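Local coordinates for protein 6-carboxyhexanoate--CoA ligase (Aquifex aeolicus, PDB 5TV6) that belongs to the 6-carboxyhexanoate--CoA ligase (BioW) family, an alpha/beta protein that combines several beta-sheets with helices, at residues A[8-13]-A[44-49]. Residues are numbered along the deposited sequence; the frame is centred on the assembly and turned at random.
Sequences MRAQKN and DFMNVK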
HETATM    1  N   MSE A   8      12.705  -9.028   0.775  1.00 32.19           N
HETATM    2  CA  MSE A   8      12.482 -10.341   1.333  1.00 26.45           C
HETATM    3  C   MSE A   8      11.079 -10.819   0.998  1.00 31.38           C
HETATM    4  O   MSE A   8      10.124 -10.051   1.081  1.00 31.38           O
HETATM    5  CB  MSE A   8      12.694 -10.304   2.852  1.00 26.40           C
HETATM    6  CG  MSE A   8      12.473 -11.618   3.584  1.00 29.70           C
HETATM    7 SE   MSE A   8      10.564 -12.130   3.875  1.00 48.64          SE
HETATM    8  CE  MSE A   8      10.169 -10.892   5.361  1.00 33.16           C
ATOM      9  N   ARG A   9      10.955 -12.093   0.627  1.00 32.73           N
ATOM     10  CA  ARG A   9       9.663 -12.757   0.517  1.00 32.98           C
ATOM     11  C   ARG A   9       9.787 -14.162   1.106  1.00 33.55           C
ATOM     12  O   ARG A   9      10.845 -14.795   1.027  1.00 32.90           O
ATOM     13  CB  ARG A   9       9.172 -12.809  -0.933  1.00 27.67           C
ATOM     14  CG  ARG A   9       9.899 -13.811  -1.768  1.00 36.33           C
ATOM     15  CD  ARG A   9       9.219 -14.072  -3.099  1.00 44.10           C
ATOM     16  NE  ARG A   9      10.023 -14.987  -3.900  1.00 47.48           N
ATOM     17  CZ  ARG A   9      11.067 -14.584  -4.617  1.00 49.94           C
ATOM     18  NH1 ARG A   9      11.393 -13.294  -4.621  1.00 45.52           N
ATOM     19  NH2 ARG A   9      11.781 -15.457  -5.324  1.00 46.88           N
ATOM     20  N   ALA A  10       8.709 -14.638   1.734  1.00 34.69           N
ATOM     21  CA  ALA A  10       8.717 -15.935   2.399  1.00 30.00           C
ATOM     22  C   ALA A  10       7.410 -16.668   2.130  1.00 33.32           C
ATOM     23  O   ALA A  10       6.373 -16.056   1.869  1.00 35.36           O
ATOM     24  CB  ALA A  10       8.934 -15.787   3.902  1.00 27.70           C
ATOM     25  N   GLN A  11       7.467 -17.991   2.195  1.00 37.62           N
ATOM     26  CA  GLN A  11       6.309 -18.834   1.935  1.00 36.24           C
ATOM     27  C   GLN A  11       6.222 -19.936   2.974  1.00 34.79           C
ATOM     28  O   GLN A  11       7.218 -20.317   3.590  1.00 34.58           O
ATOM     29  CB  GLN A  11       6.371 -19.517   0.577  1.00 36.14           C
ATOM     30  CG  GLN A  11       6.508 -18.651  -0.625  1.00 40.85           C
ATOM     31  CD  GLN A  11       6.723 -19.520  -1.842  1.00 49.37           C
ATOM     32  OE1 GLN A  11       7.143 -20.682  -1.717  1.00 48.27           O
ATOM     33  NE2 GLN A  11       6.405 -18.989  -3.018  1.00 53.02           N
ATOM     34  N   LYS A  12       5.020 -20.477   3.125  1.00 35.34           N
ATOM     35  CA  LYS A  12       4.822 -21.751   3.794  1.00 38.67           C
ATOM     36  C   LYS A  12       3.831 -22.557   2.964  1.00 41.89           C
ATOM     37  O   LYS A  12       2.771 -22.043   2.585  1.00 41.44           O
ATOM     38  CB  LYS A  12       4.336 -21.572   5.234  1.00 36.79           C
ATOM     39  CG  LYS A  12       4.110 -22.876   5.964  1.00 43.51           C
ATOM     40  CD  LYS A  12       5.023 -23.014   7.168  1.00 49.44           C
ATOM     41  CE  LYS A  12       4.988 -24.429   7.725  1.00 56.61           C
ATOM     42  NZ  LYS A  12       5.549 -25.431   6.748  1.00 56.18           N
ATOM     43  N   ASN A  13       4.201 -23.800   2.653  1.00 42.23           N
ATOM     44  CA  ASN A  13       3.403 -24.688   1.811  1.00 42.41           C
ATOM     45  C   ASN A  13       2.966 -23.990   0.527  1.00 42.56           C
ATOM     46  O   ASN A  13       1.788 -23.960   0.175  1.00 45.85           O
ATOM     47  CB  ASN A  13       2.208 -25.230   2.584  1.00 41.52           C
ATOM     48  CG  ASN A  13       2.635 -26.100   3.727  1.00 43.55           C
ATOM     49  OD1 ASN A  13       3.609 -26.833   3.613  1.00 43.72           O
ATOM     50  ND2 ASN A  13       1.939 -25.999   4.850  1.00 50.71           N
ATOM     51  N   ASP A  44       8.692 -22.022   5.076  1.00 36.87           N
ATOM     52  CA  ASP A  44       9.339 -23.118   4.356  1.00 35.93           C
ATOM     53  C   ASP A  44      10.526 -22.628   3.567  1.00 33.07           C
ATOM     54  O   ASP A  44      11.507 -23.356   3.384  1.00 33.76           O
ATOM     55  CB  ASP A  44       8.377 -23.740   3.324  1.00 31.18           C
ATOM     56  CG  ASP A  44       7.403 -24.683   3.927  1.00 41.04           C
ATOM     57  OD1 ASP A  44       6.421 -25.032   3.244  1.00 55.15           O
ATOM     58  OD2 ASP A  44       7.627 -25.090   5.083  1.00 55.26           O
ATOM     59  N   PHE A  45      10.402 -21.424   3.038  1.00 29.30           N
ATOM     60  CA  PHE A  45      11.271 -20.936   1.990  1.00 33.96           C
ATOM     61  C   PHE A  45      11.312 -19.426   2.113  1.00 33.74           C
ATOM     62  O   PHE A  45      10.296 -18.795   2.410  1.00 33.13           O
ATOM     63  CB  PHE A  45      10.773 -21.345   0.602  1.00 32.56           C
ATOM     64  CG  PHE A  45      11.491 -20.656  -0.518  1.00 35.28           C
ATOM     65  CD1 PHE A  45      12.669 -21.188  -1.035  1.00 39.54           C
ATOM     66  CD2 PHE A  45      11.003 -19.463  -1.046  1.00 38.56           C
ATOM     67  CE1 PHE A  45      13.348 -20.542  -2.078  1.00 37.95           C
ATOM     68  CE2 PHE A  45      11.675 -18.809  -2.085  1.00 39.20           C
ATOM     69  CZ  PHE A  45      12.843 -19.352  -2.602  1.00 37.59           C
HETATM   70  N   MSE A  46      12.483 -18.860   1.889  1.00 31.12           N
HETATM   71  CA  MSE A  46      12.622 -17.434   1.926  1.00 30.83           C
HETATM   72  C   MSE A  46      13.645 -17.028   0.900  1.00 33.28           C
HETATM   73  O   MSE A  46      14.682 -17.701   0.755  1.00 33.63           O
HETATM   74  CB  MSE A  46      13.038 -16.972   3.318  1.00 28.50           C
HETATM   75  CG  MSE A  46      13.187 -15.441   3.427  1.00 32.88           C
HETATM   76 SE   MSE A  46      14.034 -14.859   5.112  1.00 47.97          SE
HETATM   77  CE  MSE A  46      12.600 -15.230   6.394  1.00 34.90           C
ATOM     78  N   ASN A  47      13.370 -15.937   0.189  1.00 28.84           N
ATOM     79  CA  ASN A  47      14.358 -15.315  -0.680  1.00 29.28           C
ATOM     80  C   ASN A  47      14.633 -13.887  -0.236  1.00 30.14           C
ATOM     81  O   ASN A  47      13.702 -13.115  -0.011  1.00 32.26           O
ATOM     82  CB  ASN A  47      13.908 -15.323  -2.130  1.00 32.96           C
ATOM     83  CG  ASN A  47      15.069 -15.189  -3.061  1.00 35.28           C
ATOM     84  OD1 ASN A  47      15.723 -16.180  -3.402  1.00 36.19           O
ATOM     85  ND2 ASN A  47      15.380 -13.958  -3.439  1.00 33.25           N
ATOM     86  N   VAL A  48      15.910 -13.541  -0.108  1.00 32.44           N
ATOM     87  CA  VAL A  48      16.348 -12.180   0.194  1.00 30.30           C
ATOM     88  C   VAL A  48      17.203 -11.690  -0.969  1.00 32.35           C
ATOM     89  O   VAL A  48      18.191 -12.334  -1.341  1.00 32.06           O
ATOM     90  CB  VAL A  48      17.132 -12.104   1.509  1.00 26.69           C
ATOM     91  CG1 VAL A  48      17.535 -10.685   1.770  1.00 24.34           C
ATOM     92  CG2 VAL A  48      16.289 -12.611   2.634  1.00 28.31           C
ATOM     93  N   LYS A  49      16.812 -10.566  -1.553  1.00 35.80           N
ATOM     94  CA  LYS A  49      17.453 -10.000  -2.734  1.00 34.32           C
ATOM     95  C   LYS A  49      18.017  -8.648  -2.328  1.00 35.69           C
ATOM     96  O   LYS A  49      17.255  -7.740  -1.976  1.00 38.03           O
ATOM     97  CB  LYS A  49      16.443  -9.859  -3.879  1.00 34.71           C
ATOM     98  CG  LYS A  49      17.019  -9.402  -5.198  1.00 45.92           C
ATOM     99  CD  LYS A  49      15.913  -9.014  -6.190  1.00 59.06           C
ATOM    100  CE  LYS A  49      16.399  -9.104  -7.638  1.00 62.56           C
ATOM    101  NZ  LYS A  49      16.216  -7.835  -8.402  1.00 59.82           N
TER
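Arg9 and Asn47 form a hydrogen-bonded pair of an antiparallel ladder in which residues 8-12 of the central strand 3-12 meet residues 45-49 of the outer strand 45-52. The short axes approach to 4.8 Å at 172°. Arg9 N donates to Asn47 O at 3.0 Å, and Asn47 N returns a bond to Arg9 O. Gln11 N bonds to Phe45 O, but the regular pattern ends there: Gln11 O takes a bond from Asp44 N at 2.7 Å and only a weak one from Phe45 N at 3.4 Å, making Asp44 and Phe45 a classic beta bulge opposite Gln11.

Met8, Ala10, Met46 and Val48 share one face. Both methionines are selenomethionines; CG of Met8 lies 3.9 Å from CG of Met46, and beyond them Leu36 and Leu37 of helix 26-38 cover this face. Arg9, Gln11, Phe45 and Asn47 occupy the other. There CB of Asn47 sits 3.8 Å above the centre of the Arg9 guanidinium, whose plane is 15° from that of the Asn47 amide. With CG of Arg9 between the backbone N and carbonyl carbon (chi1 74°), the chain, extended from CG to NE, runs alongside Asn47.

At the bulge, Lys12 NZ reaches OD2 of Asp44 from the syn side but well out of the carboxylate plane, at 2.7 Å in a salt bridge, while Asn13 N bonds to OD1 of Asp44 from above that plane. Two donors, one on each oxygen, probably restrain the carboxylate's rotation and tie the residue just before strand 45-52 to the end of strand 3-12 and to Asn13 just after it; the mostly polar face contrasts with Met8 and Met46, packed against helix 26-38.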